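Local coordinates for protein alpha-glucosidase (Pseudoalteromonas sp. K8, PDB 5HQA) that hydrolyses alpha-glucosides as a family 97 glycoside hydrolase and binds the inhibitor acarbose at a calcium ion in its active site, at residues F480-M483 and P487-F490; A518-V521 and I527-A530; N151-V156 and P438-G443. One frame throughout, in Å; residues are numbered along the deposited sequence.

Interaction 1. Residues F480-M483 and P487-F490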
loop_
_atom_site.group_PDB
_atom_site.type_symbol
_atom_site.label_atom_id
_atom_site.label_comp_id
_atom_site.label_asym_id
_atom_site.label_seq_id
_atom_site.Cartn_x
_atom_site.Cartn_y
_atom_site.Cartn_z
ATOM N N PHE A 480 2.735 -6.877 -7.755
ATOM C CA PHE A 480 2.337 -8.191 -7.261
ATOM C C PHE A 480 2.804 -8.435 -5.832
ATOM O O PHE A 480 2.713 -9.565 -5.329
ATOM C CB PHE A 480 2.864 -9.294 -8.185
ATOM C CG PHE A 480 2.382 -9.175 -9.607
ATOM C CD1 PHE A 480 1.164 -9.725 -9.988
ATOM C CD2 PHE A 480 3.151 -8.514 -10.563
ATOM C CE1 PHE A 480 0.714 -9.613 -11.291
ATOM C CE2 PHE A 480 2.712 -8.397 -11.877
ATOM C CZ PHE A 480 1.494 -8.952 -12.245
ATOM N N THR A 481 3.306 -7.403 -5.168
ATOM C CA THR A 481 3.731 -7.536 -3.788
ATOM C C THR A 481 3.111 -6.402 -2.982
ATOM O O THR A 481 1.983 -6.527 -2.494
ATOM C CB THR A 481 5.266 -7.533 -3.707
ATOM O OG1 THR A 481 5.783 -6.345 -4.326
ATOM C CG2 THR A 481 5.855 -8.759 -4.423
ATOM N N ARG A 482 3.830 -5.279 -2.875
ATOM C CA ARG A 482 3.346 -4.119 -2.127
ATOM C C ARG A 482 1.925 -3.716 -2.525
ATOM O O ARG A 482 1.098 -3.397 -1.661
ATOM C CB ARG A 482 4.311 -2.948 -2.331
ATOM C CG ARG A 482 3.744 -1.590 -1.949
ATOM C CD ARG A 482 3.499 -1.455 -0.440
ATOM N NE ARG A 482 2.971 -0.123 -0.142
ATOM C CZ ARG A 482 1.705 0.241 -0.332
ATOM N NH1 ARG A 482 1.322 1.484 -0.056
ATOM N NH2 ARG A 482 0.818 -0.639 -0.790
ATOM N N MET A 483 1.614 -3.721 -3.827
ATOM C CA MET A 483 0.306 -3.219 -4.247
ATOM C C MET A 483 -0.830 -4.171 -3.886
ATOM O O MET A 483 -1.995 -3.756 -3.913
ATOM C CB MET A 483 0.288 -2.924 -5.750
ATOM C CG MET A 483 1.269 -1.830 -6.182
ATOM S SD MET A 483 1.239 -0.320 -5.173
ATOM C CE MET A 483 -0.390 0.319 -5.560
ATOM N N PRO A 487 -3.509 0.887 -1.717
ATOM C CA PRO A 487 -2.972 2.001 -2.521
ATOM C C PRO A 487 -1.596 2.467 -2.057
ATOM O O PRO A 487 -1.231 2.349 -0.885
ATOM C CB PRO A 487 -4.020 3.111 -2.347
ATOM C CG PRO A 487 -4.839 2.711 -1.137
ATOM C CD PRO A 487 -4.825 1.203 -1.130
ATOM N N MET A 488 -0.825 3.010 -2.999
ATOM C CA MET A 488 0.498 3.527 -2.683
ATOM C C MET A 488 0.672 4.912 -3.271
ATOM O O MET A 488 0.346 5.137 -4.441
ATOM C CB MET A 488 1.607 2.619 -3.210
ATOM C CG MET A 488 2.999 3.203 -2.956
ATOM S SD MET A 488 4.306 2.211 -3.679
ATOM C CE MET A 488 5.767 3.147 -3.184
ATOM N N ASP A 489 1.197 5.829 -2.455
ATOM C CA ASP A 489 1.624 7.161 -2.890
ATOM C C ASP A 489 3.036 7.040 -3.466
ATOM O O ASP A 489 4.040 7.264 -2.788
ATOM C CB ASP A 489 1.575 8.134 -1.711
ATOM C CG ASP A 489 1.884 9.584 -2.107
ATOM O OD1 ASP A 489 1.385 10.049 -3.164
ATOM O OD2 ASP A 489 2.611 10.271 -1.334
ATOM N N PHE A 490 3.110 6.665 -4.752
ATOM C CA PHE A 490 4.393 6.449 -5.426
ATOM C C PHE A 490 5.034 7.750 -5.908
ATOM O O PHE A 490 6.258 7.795 -6.105
ATOM C CB PHE A 490 4.195 5.494 -6.615
ATOM C CG PHE A 490 5.475 5.132 -7.328
ATOM C CD1 PHE A 490 6.231 4.044 -6.910
ATOM C CD2 PHE A 490 5.926 5.888 -8.410
ATOM C CE1 PHE A 490 7.422 3.715 -7.553
ATOM C CE2 PHE A 490 7.122 5.571 -9.061
ATOM C CZ PHE A 490 7.870 4.483 -8.626
#
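The CA atoms of M483 and P487 lie 6.4 Å apart, where the chain comes off the short helix 482-485 and swings into an extended loop. Both segments belong to the catalytic TIM-type barrel. P487-F490 has no regular strand geometry, but M488 and D489 make backbone hydrogen bonds to Y524 and R454. It therefore lies between the strand 451-454 side and the approach to strand 527-529, consistent with the place where the barrel closes.

R482 makes the polar link. Its NH1 donates to P487 O at 2.8 Å, with a nearly straight N-H...O angle of 166°. The oxygen sits at the edge of the guanidinium, close to its plane. At the acceptor, the donor stands well off the carbonyl plane. The chain of R482 bends at the CB-CG bond (chi2 67°), which turns the guanidinium to the loop. One face of this flat group lies against M488, whose CB is 3.4 Å from NH1 and offset toward the rim. NH1 also bonds E455 O, and NH2 bonds G486 O. Several carbonyls thus fix the rotation of the buried guanidinium. E455 is a calcium ligand, so R482 ties the backbone of a metal-binding residue to this loop.

M483 packs on M488 from another direction. Its chain is bent at both chi2 and chi3 and meets the M488 side chain at about a right angle. SD of M483 touches M488 CB at 3.6 Å. M488 itself runs on extended, and its end leads away from helix 482-485; its side chain comes to about 4 Å from that of E455. The terminal CE of M483 folds in beside the loop backbone, 3.7 Å from M488 N.

Interaction 2. Residues A518-V521 and I527-A530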
loop_
_atom_site.group_PDB
_atom_site.type_symbol
_atom_site.label_atom_id
_atom_site.label_comp_id
_atom_site.label_asym_id
_atom_site.label_seq_id
_atom_site.Cartn_x
_atom_site.Cartn_y
_atom_site.Cartn_z
ATOM N N ALA A 518 2.197 5.643 -17.718
ATOM C CA ALA A 518 1.491 4.406 -17.403
ATOM C C ALA A 518 1.284 4.226 -15.902
ATOM O O ALA A 518 0.313 3.579 -15.484
ATOM C CB ALA A 518 2.263 3.220 -17.978
ATOM N N LEU A 519 2.179 4.784 -15.075
ATOM C CA LEU A 519 2.069 4.598 -13.627
ATOM C C LEU A 519 0.724 5.063 -13.086
ATOM O O LEU A 519 0.254 4.543 -12.069
ATOM C CB LEU A 519 3.184 5.349 -12.908
ATOM C CG LEU A 519 4.611 4.903 -13.206
ATOM C CD1 LEU A 519 5.602 5.720 -12.378
ATOM C CD2 LEU A 519 4.768 3.410 -12.941
ATOM N N TYR A 520 0.099 6.056 -13.727
ATOM C CA TYR A 520 -1.154 6.590 -13.207
ATOM C C TYR A 520 -2.287 5.583 -13.297
ATOM O O TYR A 520 -3.301 5.741 -12.607
ATOM C CB TYR A 520 -1.524 7.890 -13.945
ATOM C CG TYR A 520 -0.623 9.028 -13.523
ATOM C CD1 TYR A 520 -0.953 9.832 -12.442
ATOM C CD2 TYR A 520 0.581 9.255 -14.166
ATOM C CE1 TYR A 520 -0.120 10.851 -12.027
ATOM C CE2 TYR A 520 1.428 10.271 -13.755
ATOM C CZ TYR A 520 1.071 11.067 -12.686
ATOM O OH TYR A 520 1.914 12.071 -12.273
ATOM N N VAL A 521 -2.154 4.563 -14.140
ATOM C CA VAL A 521 -3.142 3.504 -14.200
ATOM C C VAL A 521 -2.628 2.211 -13.578
ATOM O O VAL A 521 -3.429 1.431 -13.054
ATOM C CB VAL A 521 -3.614 3.266 -15.651
ATOM C CG1 VAL A 521 -4.857 2.361 -15.674
ATOM C CG2 VAL A 521 -3.909 4.598 -16.333
ATOM N N ILE A 527 -5.130 9.519 -4.306
ATOM C CA ILE A 527 -4.433 10.751 -4.651
ATOM C C ILE A 527 -3.184 10.365 -5.425
ATOM O O ILE A 527 -2.474 9.427 -5.047
ATOM C CB ILE A 527 -4.096 11.625 -3.425
ATOM C CG1 ILE A 527 -3.283 10.861 -2.383
ATOM C CG2 ILE A 527 -5.376 12.196 -2.809
ATOM C CD1 ILE A 527 -2.684 11.772 -1.315
ATOM N N GLN A 528 -2.958 11.050 -6.538
ATOM C CA GLN A 528 -1.823 10.808 -7.410
ATOM C C GLN A 528 -1.066 12.116 -7.556
ATOM O O GLN A 528 -1.659 13.144 -7.896
ATOM C CB GLN A 528 -2.273 10.302 -8.787
ATOM C CG GLN A 528 -2.901 8.886 -8.784
ATOM C CD GLN A 528 -1.855 7.771 -8.727
ATOM O OE1 GLN A 528 -0.697 7.997 -8.361
ATOM N NE2 GLN A 528 -2.266 6.559 -9.082
ATOM N N MET A 529 0.227 12.085 -7.289
ATOM C CA MET A 529 1.037 13.274 -7.482
ATOM C C MET A 529 1.505 13.350 -8.921
ATOM O O MET A 529 1.805 12.330 -9.541
ATOM C CB MET A 529 2.243 13.272 -6.544
ATOM C CG MET A 529 2.875 14.639 -6.396
ATOM S SD MET A 529 4.260 14.529 -5.246
ATOM C CE MET A 529 4.589 16.275 -4.974
ATOM N N ALA A 530 1.536 14.562 -9.453
ATOM C CA ALA A 530 2.403 14.883 -10.580
ATOM C C ALA A 530 3.662 15.435 -9.932
ATOM O O ALA A 530 3.710 16.601 -9.537
ATOM C CB ALA A 530 1.747 15.871 -11.538
HETATM O O HOH W 1 -4.769 7.419 -11.158
#
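Y520 of helix 513-522 reaches M529 and Q528 of strand 527-529, which runs parallel to strand 264-269 in the barrel. This is an alpha-to-beta step of the TIM-type barrel: the helix leads through a short connection into the strand.

The ring of Y520 carries the contact. Its CG stands anti to the carbonyl carbon, and the phenol extends to the strand. OH donates to M529 O at 2.7 Å. The C=O...O angle is 126°, and the hydroxyl is tilted slightly from the carbonyl plane. M529 points its own CB away from the helix.

Q528 meets the ring at its edge, with CB 3.9 Å from Y520 CD1. The two side chains run past each other in opposite directions, and ring and amide planes are 54° apart. The Q528 chain bends at chi2 (-79°), which brings its amide back toward the helix end, where NE2 bonds L523 O. A water bonded to Y520 O at 2.7 Å is also a weak partner of NE2. Beyond the ring, Y520 OH lies 3.3 Å from A530 CA.

Interaction 3. Residues N151-V156 and P438-G443. With CA (calcium ion), chain C; AC1 (4,6-dideoxy-4-{[(1S,4R,5S,6S)-4,5,6-trihydroxy-3-(hydroxymethyl)cyclohex-2-en-1-yl]amino}-alpha-D-glucopyranose), chain B.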
loop_
_atom_site.group_PDB
_atom_site.type_symbol
_atom_site.label_atom_id
_atom_site.label_comp_id
_atom_site.label_asym_id
_atom_site.label_seq_id
_atom_site.Cartn_x
_atom_site.Cartn_y
_atom_site.Cartn_z
ATOM N N ASN A 151 16.136 -0.193 6.786
ATOM C CA ASN A 151 15.341 0.670 5.919
ATOM C C ASN A 151 13.872 0.266 5.825
ATOM O O ASN A 151 13.199 0.662 4.871
ATOM C CB ASN A 151 15.944 0.758 4.512
ATOM C CG ASN A 151 15.908 2.182 3.968
ATOM O OD1 ASN A 151 16.057 3.138 4.728
ATOM N ND2 ASN A 151 15.686 2.330 2.668
ATOM N N ARG A 152 13.355 -0.488 6.799
ATOM C CA ARG A 152 11.893 -0.685 6.973
ATOM C C ARG A 152 11.345 -1.408 5.743
ATOM O O ARG A 152 11.838 -2.496 5.402
ATOM C CB ARG A 152 11.234 0.666 7.273
ATOM C CG ARG A 152 11.781 1.440 8.493
ATOM C CD ARG A 152 11.186 2.865 8.528
ATOM N NE ARG A 152 11.231 3.415 7.183
ATOM C CZ ARG A 152 12.270 4.050 6.670
ATOM N NH1 ARG A 152 13.342 4.279 7.407
ATOM N NH2 ARG A 152 12.226 4.470 5.419
ATOM N N TYR A 153 10.330 -0.868 5.061
ATOM C CA TYR A 153 9.791 -1.489 3.858
ATOM C C TYR A 153 10.485 -1.014 2.591
ATOM O O TYR A 153 10.155 -1.503 1.503
ATOM C CB TYR A 153 8.287 -1.200 3.717
ATOM C CG TYR A 153 7.410 -1.644 4.867
ATOM C CD1 TYR A 153 7.268 -2.996 5.190
ATOM C CD2 TYR A 153 6.679 -0.710 5.601
ATOM C CE1 TYR A 153 6.437 -3.403 6.243
ATOM C CE2 TYR A 153 5.850 -1.100 6.646
ATOM C CZ TYR A 153 5.736 -2.446 6.962
ATOM O OH TYR A 153 4.914 -2.817 8.003
ATOM N N GLU A 154 11.415 -0.064 2.693
ATOM C CA GLU A 154 11.971 0.591 1.507
ATOM C C GLU A 154 13.193 -0.183 1.005
ATOM O O GLU A 154 14.349 0.220 1.164
ATOM C CB GLU A 154 12.291 2.052 1.811
ATOM C CG GLU A 154 11.025 2.912 1.956
ATOM C CD GLU A 154 11.313 4.357 2.367
ATOM O OE1 GLU A 154 10.418 5.217 2.202
ATOM O OE2 GLU A 154 12.428 4.630 2.863
ATOM N N TYR A 155 12.905 -1.323 0.371
ATOM C CA TYR A 155 13.908 -2.179 -0.251
ATOM C C TYR A 155 13.453 -2.553 -1.651
ATOM O O TYR A 155 12.251 -2.634 -1.919
ATOM C CB TYR A 155 14.118 -3.472 0.551
ATOM C CG TYR A 155 14.856 -3.257 1.842
ATOM C CD1 TYR A 155 16.245 -3.287 1.870
ATOM C CD2 TYR A 155 14.171 -3.012 3.032
ATOM C CE1 TYR A 155 16.944 -3.087 3.057
ATOM C CE2 TYR A 155 14.859 -2.806 4.221
ATOM C CZ TYR A 155 16.249 -2.845 4.225
ATOM O OH TYR A 155 16.956 -2.649 5.389
ATOM N N VAL A 156 14.405 -2.813 -2.544
ATOM C CA VAL A 156 14.027 -3.431 -3.814
ATOM C C VAL A 156 13.794 -4.920 -3.580
ATOM O O VAL A 156 14.344 -5.519 -2.648
ATOM C CB VAL A 156 15.085 -3.182 -4.910
ATOM C CG1 VAL A 156 15.281 -1.680 -5.132
ATOM C CG2 VAL A 156 16.406 -3.867 -4.564
ATOM N N PRO A 438 5.069 4.136 6.939
ATOM C CA PRO A 438 3.854 3.755 7.661
ATOM C C PRO A 438 3.946 2.355 8.221
ATOM O O PRO A 438 4.964 1.674 8.058
ATOM C CB PRO A 438 2.804 3.792 6.554
ATOM C CG PRO A 438 3.568 3.165 5.402
ATOM C CD PRO A 438 5.010 3.674 5.542
ATOM N N ILE A 439 2.863 1.910 8.853
ATOM C CA ILE A 439 2.572 0.484 8.930
ATOM C C ILE A 439 2.045 0.048 7.568
ATOM O O ILE A 439 1.378 0.817 6.863
ATOM C CB ILE A 439 1.556 0.192 10.056
ATOM C CG1 ILE A 439 1.226 -1.303 10.136
ATOM C CG2 ILE A 439 0.252 0.985 9.840
ATOM C CD1 ILE A 439 2.396 -2.170 10.598
ATOM N N LYS A 440 2.359 -1.184 7.175
ATOM C CA LYS A 440 1.841 -1.709 5.917
ATOM C C LYS A 440 0.317 -1.641 5.895
ATOM O O LYS A 440 -0.346 -1.686 6.937
ATOM C CB LYS A 440 2.305 -3.150 5.720
ATOM C CG LYS A 440 1.712 -4.105 6.766
ATOM C CD LYS A 440 2.457 -5.439 6.802
ATOM C CE LYS A 440 1.846 -6.354 7.857
ATOM N NZ LYS A 440 2.543 -7.676 7.959
ATOM N N ASP A 441 -0.227 -1.494 4.687
ATOM C CA ASP A 441 -1.671 -1.440 4.483
ATOM C C ASP A 441 -2.271 -2.813 4.774
ATOM O O ASP A 441 -1.778 -3.830 4.276
ATOM C CB ASP A 441 -1.952 -1.008 3.036
ATOM C CG ASP A 441 -3.425 -0.680 2.768
ATOM O OD1 ASP A 441 -4.314 -1.217 3.469
ATOM O OD2 ASP A 441 -3.685 0.120 1.826
ATOM N N THR A 442 -3.305 -2.858 5.621
ATOM C CA THR A 442 -4.009 -4.114 5.873
ATOM C C THR A 442 -5.508 -3.961 5.633
ATOM O O THR A 442 -6.305 -4.740 6.171
ATOM C CB THR A 442 -3.729 -4.646 7.287
ATOM O OG1 THR A 442 -4.173 -3.703 8.270
ATOM C CG2 THR A 442 -2.222 -4.878 7.472
ATOM N N GLY A 443 -5.901 -2.977 4.819
ATOM C CA GLY A 443 -7.288 -2.792 4.432
ATOM C C GLY A 443 -8.098 -1.869 5.314
ATOM O O GLY A 443 -9.319 -1.782 5.130
HETATM CA CA CA C . 10.121 7.632 2.342
HETATM C C1 AC1 B . 15.517 8.566 4.246
HETATM O O2 AC1 B . 14.672 6.327 4.340
HETATM C C2 AC1 B . 14.270 7.706 4.393
HETATM C C4A AC1 B . 9.610 13.264 2.161
HETATM C C3 AC1 B . 13.247 8.024 3.336
HETATM O O3 AC1 B . 12.113 7.146 3.457
HETATM C C4 AC1 B . 12.845 9.472 3.434
HETATM N N4A AC1 B . 11.631 9.810 2.626
HETATM C C5 AC1 B . 14.098 10.157 2.912
HETATM O O5 AC1 B . 15.168 9.991 3.933
HETATM C C6 AC1 B . 13.942 11.616 2.615
HETATM C C1B AC1 B . 10.573 10.588 3.366
HETATM C C2B AC1 B . 9.246 10.821 2.382
HETATM O O2B AC1 B . 8.892 9.554 1.829
HETATM C C3B AC1 B . 9.491 11.814 1.418
HETATM O O3B AC1 B . 8.437 11.920 0.429
HETATM O O4 AC1 B . 9.988 14.259 1.230
HETATM C C5B AC1 B . 10.544 13.259 3.263
HETATM C C7B AC1 B . 11.013 11.835 3.896
HETATM C C6B AC1 B . 10.578 14.509 4.158
HETATM O O6B AC1 B . 9.427 14.500 4.943
#
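Y153 points the edge of its ring and its hydroxyl at the backbone of P438-K440, the loop after barrel strand 432-435. The carbonyl oxygen of P438 meets the ring at its edge, in plane, 3.2 Å from CE2. K440 N donates to Y153 OH at 3.1 Å, with a somewhat bent N-H...O angle of 148°. The aliphatic part of K440 crosses the tyrosine at about a right angle, and its CB is 3.5 Å from OH. I439 CD1 touches the same hydroxyl. K440 CG sits between its backbone N and carbonyl carbon (chi1 66°), and the extended chain then carries NZ away to T170 and E186. A phenylalanine in place of Y153 would lack the hydroxyl and would probably leave K440 N without its mate in this contact.

Y153 belongs to a type II' beta turn from N151 to E154, in a loop of the N-terminal domain. The turn is closed by E154 N to N151 O; N151 ND2 adds a bond to E154 O, in its carbonyl plane and on a lone pair. R152 and E154 face the sugar site. E154 OE1 binds calcium at 2.4 Å, together with E437, E455 and E461 of the barrel domain. The acarbose unit adds O3, N4A and O2B to the metal. E154 OE2 forms a salt bridge with R152 NH2 at 2.6 Å and accepts a longer bond from the sugar O2. R152 NH2 donates to that O2 at 3.3 Å, almost straight (171°).

The tyrosine therefore anchors the turn on the barrel, while its neighbours on both sides reach the ligand. The chemistry implies a shared active site: the N-terminal domain supplies one carboxylate to a calcium whose other protein ligands come from the barrel.

How the interactions relate
Interaction 3 is the domain-crossing contact: it sets a loop of the N-terminal domain on the loop after barrel strand 432-435. Interactions 1 and 2 lie wholly within the barrel domain. Along the chain the three contacts come in series: interaction 3 closes first, then 1, then 2. Interaction 1 sits in the middle. Its centre is about 9 Å from that of interaction 3, where P487 CD packs 3.3 Å from D441 OD2. It is about 12 Å between centres from interaction 2, where F490 CE2 meets L519 CD1 of helix 513-522. Interactions 2 and 3 do not touch; their centres are about 19 Å apart. The chain of contacts thus runs from the calcium-site turn to barrel strand 527-529.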